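PDB 1UN8: dihydroxyacetone kinase from Citrobacter freundii, which catalyses the ATP-dependent phosphorylation of dihydroxyacetone to dihydroxyacetone phosphate, a step of glycerol fermentation that needs magnesium or calcium ions. Local coordinates for residues A90-I95 against A122-R127; Q180-N185 against E312-A317; A267-I272 against K301-T306. All blocks are in the same frame, centred on the assembly; numbering follows the deposited sequence.

Contact 1: residues A90-I95 against A122-R127; sequences AVLTAI and AEKARR
Leu92 and Ile95, one turn apart on helix 88-98, close around the methyl of Ala125 on helix 112-127. The apolar contacts come first: Leu92 CD1 lies 3.9 Å from Ala125 CB, and Ile95 CG2 reaches the same methyl at 3.9 Å. Leu92 has CG anti to the backbone N (chi1 -176°), which carries its fork across to the second helix. The other branch, CD2, meets Lys124 CB at 4.1 Å, the two side chains crossing at about a right angle. Lys124 gives only its root to the contact, its extended chain leading the ammonium away.

Among polar groups, Glu123 OE1 pairs with Arg126 NH1 three residues on (3.4 Å) and takes hydrogen bonds from Gln463 and Tyr467 of the second subunit, while Arg126 NH2 is bonded to Val132 O.

The segment axes approach to 9.4 Å at a crossing angle of -42°. On the sheet side, Ile95 packs on Cys104 and Leu106 of strand 104-109. Helix 112-127 links parallel strands 104-109 and 132-137 as a beta-alpha-beta crossover, with helix 88-98 beside it. With no hydrogen bond across it, the contact relies on methyl packing; Glu123 and Arg126 engage each other, the second subunit and strand 132-137.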
loop_
_atom_site.group_PDB
_atom_site.type_symbol
_atom_site.label_atom_id
_atom_site.label_comp_id
_atom_site.label_asym_id
_atom_site.label_seq_id
_atom_site.Cartn_x
_atom_site.Cartn_y
_atom_site.Cartn_z
ATOM N N ALA A 90 -1.645 19.704 -23.271
ATOM C CA ALA A 90 -0.655 18.968 -22.520
ATOM C C ALA A 90 -0.093 17.795 -23.306
ATOM O O ALA A 90 1.127 17.638 -23.404
ATOM C CB ALA A 90 -1.260 18.484 -21.207
ATOM N N VAL A 91 -0.971 16.972 -23.874
ATOM C CA VAL A 91 -0.519 15.804 -24.607
ATOM C C VAL A 91 0.368 16.202 -25.773
ATOM O O VAL A 91 1.420 15.601 -25.998
ATOM C CB VAL A 91 -1.710 14.954 -25.129
ATOM C CG1 VAL A 91 -1.190 13.737 -25.907
ATOM C CG2 VAL A 91 -2.566 14.488 -23.964
ATOM N N LEU A 92 -0.050 17.225 -26.508
ATOM C CA LEU A 92 0.731 17.680 -27.651
ATOM C C LEU A 92 2.131 18.072 -27.186
ATOM O O LEU A 92 3.137 17.604 -27.733
ATOM C CB LEU A 92 0.048 18.878 -28.317
ATOM C CG LEU A 92 0.715 19.392 -29.598
ATOM C CD1 LEU A 92 0.933 18.231 -30.565
ATOM C CD2 LEU A 92 -0.153 20.479 -30.233
ATOM N N THR A 93 2.182 18.925 -26.164
ATOM C CA THR A 93 3.438 19.391 -25.606
ATOM C C THR A 93 4.402 18.249 -25.345
ATOM O O THR A 93 5.602 18.374 -25.593
ATOM C CB THR A 93 3.195 20.143 -24.302
ATOM O OG1 THR A 93 2.380 21.287 -24.569
ATOM C CG2 THR A 93 4.504 20.585 -23.683
ATOM N N ALA A 94 3.892 17.133 -24.841
ATOM C CA ALA A 94 4.752 15.983 -24.570
ATOM C C ALA A 94 5.282 15.367 -25.864
ATOM O O ALA A 94 6.446 14.996 -25.952
ATOM C CB ALA A 94 3.982 14.938 -23.775
ATOM N N ILE A 95 4.413 15.251 -26.858
ATOM C CA ILE A 95 4.779 14.667 -28.145
ATOM C C ILE A 95 5.939 15.459 -28.753
ATOM O O ILE A 95 6.987 14.897 -29.081
ATOM C CB ILE A 95 3.561 14.678 -29.132
ATOM C CG1 ILE A 95 2.631 13.488 -28.856
ATOM C CG2 ILE A 95 4.056 14.600 -30.577
ATOM C CD1 ILE A 95 2.323 13.269 -27.394
ATOM N N ALA A 122 -2.867 13.782 -31.175
ATOM C CA ALA A 122 -2.193 13.034 -32.224
ATOM C C ALA A 122 -2.459 13.698 -33.579
ATOM O O ALA A 122 -1.560 13.809 -34.419
ATOM C CB ALA A 122 -2.694 11.595 -32.239
ATOM N N GLU A 123 -3.699 14.138 -33.776
ATOM C CA GLU A 123 -4.091 14.778 -35.020
ATOM C C GLU A 123 -3.334 16.069 -35.232
ATOM O O GLU A 123 -2.851 16.334 -36.331
ATOM C CB GLU A 123 -5.598 15.054 -35.031
ATOM C CG GLU A 123 -6.421 13.788 -35.026
ATOM C CD GLU A 123 -6.105 12.906 -36.213
ATOM O OE1 GLU A 123 -6.181 11.663 -36.076
ATOM O OE2 GLU A 123 -5.785 13.458 -37.290
ATOM N N LYS A 124 -3.232 16.876 -34.185
ATOM C CA LYS A 124 -2.516 18.139 -34.286
ATOM C C LYS A 124 -1.027 17.880 -34.473
ATOM O O LYS A 124 -0.314 18.691 -35.068
ATOM C CB LYS A 124 -2.740 18.991 -33.034
ATOM C CG LYS A 124 -4.121 19.588 -32.940
ATOM C CD LYS A 124 -4.185 20.650 -31.857
ATOM C CE LYS A 124 -5.514 21.402 -31.926
ATOM N NZ LYS A 124 -5.546 22.569 -31.001
ATOM N N ALA A 125 -0.566 16.742 -33.972
ATOM C CA ALA A 125 0.839 16.384 -34.076
ATOM C C ALA A 125 1.154 15.983 -35.507
ATOM O O ALA A 125 2.185 16.362 -36.062
ATOM C CB ALA A 125 1.158 15.235 -33.127
ATOM N N ARG A 126 0.251 15.206 -36.092
ATOM C CA ARG A 126 0.420 14.741 -37.456
ATOM C C ARG A 126 0.489 15.913 -38.415
ATOM O O ARG A 126 1.257 15.884 -39.372
ATOM C CB ARG A 126 -0.721 13.795 -37.831
ATOM C CG ARG A 126 -0.548 12.414 -37.231
ATOM C CD ARG A 126 -1.739 11.521 -37.473
ATOM N NE ARG A 126 -1.469 10.160 -37.028
ATOM C CZ ARG A 126 -2.411 9.253 -36.803
ATOM N NH1 ARG A 126 -3.689 9.570 -36.983
ATOM N NH2 ARG A 126 -2.079 8.031 -36.394
ATOM N N ARG A 127 -0.299 16.952 -38.161
ATOM C CA ARG A 127 -0.271 18.120 -39.025
ATOM C C ARG A 127 1.101 18.802 -38.926
ATOM O O ARG A 127 1.536 19.502 -39.846
ATOM C CB ARG A 127 -1.372 19.105 -38.634
ATOM C CG ARG A 127 -1.260 20.440 -39.340
ATOM C CD ARG A 127 -2.426 21.349 -39.023
ATOM N NE ARG A 127 -2.195 22.702 -39.524
ATOM C CZ ARG A 127 -1.331 23.561 -38.986
ATOM N NH1 ARG A 127 -0.611 23.213 -37.922
ATOM N NH2 ARG A 127 -1.176 24.769 -39.513
#

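Contact 2: residues Q180-N185 against E312-A317; sequences QYAASN and ESIEKA
Tyr181 sends its ring toward Glu312 by holding CG anti to the backbone N (chi1 -173°), and Ile314, with CG1 anti to its carbonyl carbon, brings CD1 to the flank of Ala182. These two reaches carry the contact between the end of helix 172-184 and helix 314-319 with the residues leading into it.

Glu312 meets the phenol end with its aliphatic part. Its CG lies 3.7 Å from Tyr181 CE2 and close to the hydroxyl as well, approaching the ring obliquely. The chain bends at chi2, and the carboxylate plane stands 84° from that of the ring. Ile314 fills the inner side: CD1 sits 3.6 Å from Ala182 CB and equally near Ala182 CA, against the helix backbone, whereas CG1 comes to 4.3 Å from Tyr181 CE2.

One face of the Tyr181 ring is covered from its own segment. Asn185 ND2 stands 3.7 Å above the ring plane, over its centre, and the same nitrogen gives a fairly straight hydrogen bond to Tyr181 O (2.8 Å, N-H...O angle 165°). That bond lies nearly in the Asn185 amide plane and holds ND2 over the ring. On the solvent side Gln180 NE2 donates to Ser184 OG at 3.0 Å.

Ile314 also packs on Ile161 of helix 155-167 and on Ile308 of strand 301-309, so the apolar part is buried while Glu312 remains exposed. Asn185 shares backbone hydrogen bonds with Val309, which ties the turn after helix 172-184 to the end of that strand. The arrangement belongs to the helix layer of an alpha/beta domain, packed beside two inner, antiparallel strands: one helix leads into strand 186-192, and a short helix follows its neighbour 301-309.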
loop_
_atom_site.group_PDB
_atom_site.type_symbol
_atom_site.label_atom_id
_atom_site.label_comp_id
_atom_site.label_asym_id
_atom_site.label_seq_id
_atom_site.Cartn_x
_atom_site.Cartn_y
_atom_site.Cartn_z
ATOM N N GLN A 180 0.116 -3.904 -29.569
ATOM C CA GLN A 180 -1.251 -4.346 -29.770
ATOM C C GLN A 180 -1.336 -5.843 -29.470
ATOM O O GLN A 180 -2.297 -6.318 -28.868
ATOM C CB GLN A 180 -1.687 -4.051 -31.210
ATOM C CG GLN A 180 -3.032 -4.676 -31.610
ATOM C CD GLN A 180 -4.237 -4.115 -30.839
ATOM O OE1 GLN A 180 -4.668 -2.981 -31.067
ATOM N NE2 GLN A 180 -4.781 -4.918 -29.928
ATOM N N TYR A 181 -0.315 -6.583 -29.877
ATOM C CA TYR A 181 -0.284 -8.023 -29.652
ATOM C C TYR A 181 -0.328 -8.308 -28.150
ATOM O O TYR A 181 -1.025 -9.220 -27.700
ATOM C CB TYR A 181 0.981 -8.633 -30.272
ATOM C CG TYR A 181 1.023 -10.147 -30.223
ATOM C CD1 TYR A 181 0.051 -10.917 -30.867
ATOM C CD2 TYR A 181 2.033 -10.814 -29.531
ATOM C CE1 TYR A 181 0.080 -12.315 -30.823
ATOM C CE2 TYR A 181 2.076 -12.210 -29.479
ATOM C CZ TYR A 181 1.100 -12.953 -30.127
ATOM O OH TYR A 181 1.161 -14.332 -30.087
ATOM N N ALA A 182 0.420 -7.533 -27.374
ATOM C CA ALA A 182 0.429 -7.720 -25.927
ATOM C C ALA A 182 -0.964 -7.411 -25.375
ATOM O O ALA A 182 -1.537 -8.195 -24.622
ATOM C CB ALA A 182 1.467 -6.808 -25.279
ATOM N N ALA A 183 -1.503 -6.264 -25.762
ATOM C CA ALA A 183 -2.822 -5.868 -25.310
ATOM C C ALA A 183 -3.808 -7.017 -25.518
ATOM O O ALA A 183 -4.447 -7.474 -24.572
ATOM C CB ALA A 183 -3.286 -4.625 -26.070
ATOM N N SER A 184 -3.914 -7.490 -26.754
ATOM C CA SER A 184 -4.832 -8.576 -27.097
ATOM C C SER A 184 -4.659 -9.835 -26.252
ATOM O O SER A 184 -5.542 -10.686 -26.206
ATOM C CB SER A 184 -4.681 -8.940 -28.574
ATOM O OG SER A 184 -5.073 -7.858 -29.397
ATOM N N ASN A 185 -3.526 -9.952 -25.585
ATOM C CA ASN A 185 -3.263 -11.114 -24.753
ATOM C C ASN A 185 -3.277 -10.771 -23.267
ATOM O O ASN A 185 -2.756 -11.521 -22.439
ATOM C CB ASN A 185 -1.916 -11.720 -25.138
ATOM C CG ASN A 185 -1.993 -12.550 -26.405
ATOM O OD1 ASN A 185 -2.426 -13.698 -26.374
ATOM N ND2 ASN A 185 -1.586 -11.967 -27.529
ATOM N N GLU A 312 5.114 -16.001 -28.148
ATOM C CA GLU A 312 6.092 -15.222 -28.889
ATOM C C GLU A 312 7.046 -14.416 -28.014
ATOM O O GLU A 312 7.605 -14.909 -27.031
ATOM C CB GLU A 312 5.365 -14.267 -29.847
ATOM C CG GLU A 312 4.262 -14.912 -30.703
ATOM C CD GLU A 312 4.794 -15.903 -31.737
ATOM O OE1 GLU A 312 5.645 -15.506 -32.571
ATOM O OE2 GLU A 312 4.356 -17.078 -31.722
ATOM N N SER A 313 7.206 -13.154 -28.389
ATOM C CA SER A 313 8.099 -12.230 -27.715
ATOM C C SER A 313 7.631 -11.713 -26.355
ATOM O O SER A 313 8.411 -11.097 -25.629
ATOM C CB SER A 313 8.363 -11.040 -28.638
ATOM O OG SER A 313 8.949 -11.458 -29.856
ATOM N N ILE A 314 6.372 -11.948 -26.005
ATOM C CA ILE A 314 5.845 -11.452 -24.739
ATOM C C ILE A 314 6.758 -11.749 -23.547
ATOM O O ILE A 314 7.260 -10.829 -22.905
ATOM C CB ILE A 314 4.410 -12.023 -24.445
ATOM C CG1 ILE A 314 3.390 -11.422 -25.418
ATOM C CG2 ILE A 314 3.996 -11.710 -23.013
ATOM C CD1 ILE A 314 3.246 -9.927 -25.309
ATOM N N GLU A 315 6.976 -13.030 -23.260
ATOM C CA GLU A 315 7.798 -13.413 -22.115
ATOM C C GLU A 315 9.198 -12.807 -22.124
ATOM O O GLU A 315 9.692 -12.360 -21.092
ATOM C CB GLU A 315 7.897 -14.934 -22.022
ATOM C CG GLU A 315 8.510 -15.404 -20.721
ATOM C CD GLU A 315 8.705 -16.900 -20.677
ATOM O OE1 GLU A 315 8.920 -17.458 -19.580
ATOM O OE2 GLU A 315 8.654 -17.522 -21.752
ATOM N N LYS A 316 9.837 -12.806 -23.285
ATOM C CA LYS A 316 11.177 -12.246 -23.414
ATOM C C LYS A 316 11.145 -10.793 -22.966
ATOM O O LYS A 316 11.977 -10.357 -22.172
ATOM C CB LYS A 316 11.645 -12.332 -24.872
ATOM C CG LYS A 316 13.024 -11.742 -25.136
ATOM C CD LYS A 316 13.322 -11.658 -26.636
ATOM C CE LYS A 316 13.334 -13.039 -27.294
ATOM N NZ LYS A 316 13.740 -13.009 -28.733
ATOM N N ALA A 317 10.160 -10.056 -23.469
ATOM C CA ALA A 317 9.998 -8.642 -23.152
ATOM C C ALA A 317 9.623 -8.351 -21.695
ATOM O O ALA A 317 10.016 -7.322 -21.140
ATOM C CB ALA A 317 8.967 -8.026 -24.089
#

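Contact 3: residues A267-I272 against K301-T306; sequences AEMAII and KGFSLT
Lys301 NZ donates to Glu268 OE1 in a salt bridge of 3.0 Å, joining strand 301-309 to helix 266-277. The ammonium reaches the oxygen on its syn side, 17° out of the carboxylate plane, and the two extended side chains cross at about a right angle. Both charges have further partners. Lys301 NZ also forms a salt bridge with Asp299 of the second subunit and donates to Gln3 O of that subunit; Glu268 OE2 takes the backbone N-H of Phe5 of the second subunit, and OE1 is bonded to Ser265. This buried set of bonds leaves both carboxylate oxygens satisfied and would be expected to keep the acid ionised.

Next to the ion pair the packing centres on Phe303. Its CG lies between the backbone N and the carbonyl carbon, which raises the ring toward the helix. Ile272 comes down from the opposite direction and lays CG2 over one face, 3.9 Å from the ring centroid and 18° off the normal, in a CH-pi contact offset toward the rim. Its CG1 and CD1 lie over the same face, near CE2. Met269, bent at chi2 and chi3, curls its methyl back to the root of the phenylalanine, CE lying 3.6 Å from Phe303 CB. Leu305 CG stands at the ring edge, in its plane.

Phe5 of the second subunit meets the Phe303 ring edge-to-face and packs on Ile272, while Met240 of helix 233-247 adds a further neighbour. The segment axes approach to 10.4 Å at 32°. Helix 266-277 is the crossover of a beta-alpha-beta unit between parallel strands 254-260 and 285-292, packed here on the inner strand 301-309 and met by N-terminal residues of the second subunit.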
loop_
_atom_site.group_PDB
_atom_site.type_symbol
_atom_site.label_atom_id
_atom_site.label_comp_id
_atom_site.label_asym_id
_atom_site.label_seq_id
_atom_site.Cartn_x
_atom_site.Cartn_y
_atom_site.Cartn_z
ATOM N N ALA A 267 -0.826 -7.957 4.500
ATOM C CA ALA A 267 -1.193 -9.283 4.982
ATOM C C ALA A 267 -2.230 -9.873 4.032
ATOM O O ALA A 267 -2.071 -10.980 3.513
ATOM C CB ALA A 267 -1.769 -9.192 6.401
ATOM N N GLU A 268 -3.297 -9.115 3.804
ATOM C CA GLU A 268 -4.360 -9.560 2.916
ATOM C C GLU A 268 -3.821 -9.906 1.526
ATOM O O GLU A 268 -4.188 -10.941 0.942
ATOM C CB GLU A 268 -5.440 -8.478 2.807
ATOM C CG GLU A 268 -6.308 -8.317 4.055
ATOM C CD GLU A 268 -7.210 -7.099 3.981
ATOM O OE1 GLU A 268 -6.729 -5.976 4.240
ATOM O OE2 GLU A 268 -8.403 -7.262 3.651
ATOM N N MET A 269 -2.945 -9.051 1.007
ATOM C CA MET A 269 -2.368 -9.273 -0.316
ATOM C C MET A 269 -1.624 -10.600 -0.376
ATOM O O MET A 269 -1.617 -11.253 -1.414
ATOM C CB MET A 269 -1.430 -8.130 -0.682
ATOM C CG MET A 269 -2.152 -6.830 -0.990
ATOM S SD MET A 269 -3.040 -6.847 -2.562
ATOM C CE MET A 269 -4.532 -7.546 -2.078
ATOM N N ALA A 270 -1.008 -10.991 0.741
ATOM C CA ALA A 270 -0.280 -12.251 0.815
ATOM C C ALA A 270 -1.271 -13.402 0.754
ATOM O O ALA A 270 -1.065 -14.377 0.029
ATOM C CB ALA A 270 0.529 -12.324 2.100
ATOM N N ILE A 271 -2.344 -13.291 1.526
ATOM C CA ILE A 271 -3.374 -14.317 1.520
ATOM C C ILE A 271 -3.917 -14.458 0.101
ATOM O O ILE A 271 -4.108 -15.568 -0.389
ATOM C CB ILE A 271 -4.525 -13.949 2.463
ATOM C CG1 ILE A 271 -3.997 -13.827 3.890
ATOM C CG2 ILE A 271 -5.620 -15.007 2.400
ATOM C CD1 ILE A 271 -5.021 -13.284 4.888
ATOM N N ILE A 272 -4.163 -13.329 -0.554
ATOM C CA ILE A 272 -4.682 -13.353 -1.910
ATOM C C ILE A 272 -3.696 -14.105 -2.816
ATOM O O ILE A 272 -4.083 -14.923 -3.659
ATOM C CB ILE A 272 -4.890 -11.914 -2.470
ATOM C CG1 ILE A 272 -5.961 -11.174 -1.658
ATOM C CG2 ILE A 272 -5.288 -11.987 -3.929
ATOM C CD1 ILE A 272 -7.041 -12.082 -1.111
ATOM N N LYS A 301 -9.883 -0.047 -1.396
ATOM C CA LYS A 301 -9.577 -1.332 -0.804
ATOM C C LYS A 301 -10.033 -2.490 -1.679
ATOM O O LYS A 301 -11.042 -3.136 -1.405
ATOM C CB LYS A 301 -10.185 -1.456 0.594
ATOM C CG LYS A 301 -9.825 -2.778 1.267
ATOM C CD LYS A 301 -9.779 -2.708 2.787
ATOM C CE LYS A 301 -9.112 -3.982 3.326
ATOM N NZ LYS A 301 -8.900 -3.996 4.806
ATOM N N GLY A 302 -9.266 -2.744 -2.737
ATOM C CA GLY A 302 -9.559 -3.834 -3.654
ATOM C C GLY A 302 -8.262 -4.252 -4.332
ATOM O O GLY A 302 -7.219 -3.618 -4.124
ATOM N N PHE A 303 -8.299 -5.306 -5.139
ATOM C CA PHE A 303 -7.098 -5.753 -5.838
ATOM C C PHE A 303 -7.504 -6.226 -7.216
ATOM O O PHE A 303 -8.685 -6.443 -7.467
ATOM C CB PHE A 303 -6.411 -6.890 -5.064
ATOM C CG PHE A 303 -7.207 -8.169 -5.015
ATOM C CD1 PHE A 303 -7.113 -9.110 -6.050
ATOM C CD2 PHE A 303 -8.068 -8.431 -3.945
ATOM C CE1 PHE A 303 -7.865 -10.291 -6.023
ATOM C CE2 PHE A 303 -8.829 -9.610 -3.905
ATOM C CZ PHE A 303 -8.727 -10.540 -4.944
ATOM N N SER A 304 -6.543 -6.357 -8.124
ATOM C CA SER A 304 -6.865 -6.852 -9.456
ATOM C C SER A 304 -5.918 -7.966 -9.835
ATOM O O SER A 304 -4.802 -8.042 -9.328
ATOM C CB SER A 304 -6.836 -5.709 -10.473
ATOM O OG SER A 304 -5.539 -5.149 -10.575
ATOM N N LEU A 305 -6.393 -8.852 -10.698
ATOM C CA LEU A 305 -5.595 -9.954 -11.186
ATOM C C LEU A 305 -5.514 -9.828 -12.697
ATOM O O LEU A 305 -6.543 -9.799 -13.379
ATOM C CB LEU A 305 -6.242 -11.282 -10.823
ATOM C CG LEU A 305 -6.217 -11.634 -9.345
ATOM C CD1 LEU A 305 -7.043 -12.889 -9.102
ATOM C CD2 LEU A 305 -4.778 -11.825 -8.900
ATOM N N THR A 306 -4.290 -9.722 -13.213
ATOM C CA THR A 306 -4.075 -9.621 -14.654
ATOM C C THR A 306 -3.285 -10.813 -15.185
ATOM O O THR A 306 -2.200 -11.122 -14.686
ATOM C CB THR A 306 -3.302 -8.364 -15.043
ATOM O OG1 THR A 306 -4.045 -7.203 -14.678
ATOM C CG2 THR A 306 -3.074 -8.346 -16.537
#

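Overall arrangement
All three contacts belong to the DhaK region but join different parts of it. Contact 1 joins two helices beside the sheet containing strand 104-109; contact 3 uses strand 301-309 of the other sheet and contact 2 the helix that follows that strand, their nearest atoms about 7 Å apart. Contact 3 is nested within the chain loop that contact 2 closes. Contacts 1 and 3 are buried and both touch the second subunit, yet contact 1 is apolar across its segments whereas contact 3 has a salt bridge there, which the second subunit extends. Contact 2, partly exposed and untouched by the partner chain, has no hydrogen bond across its two segments.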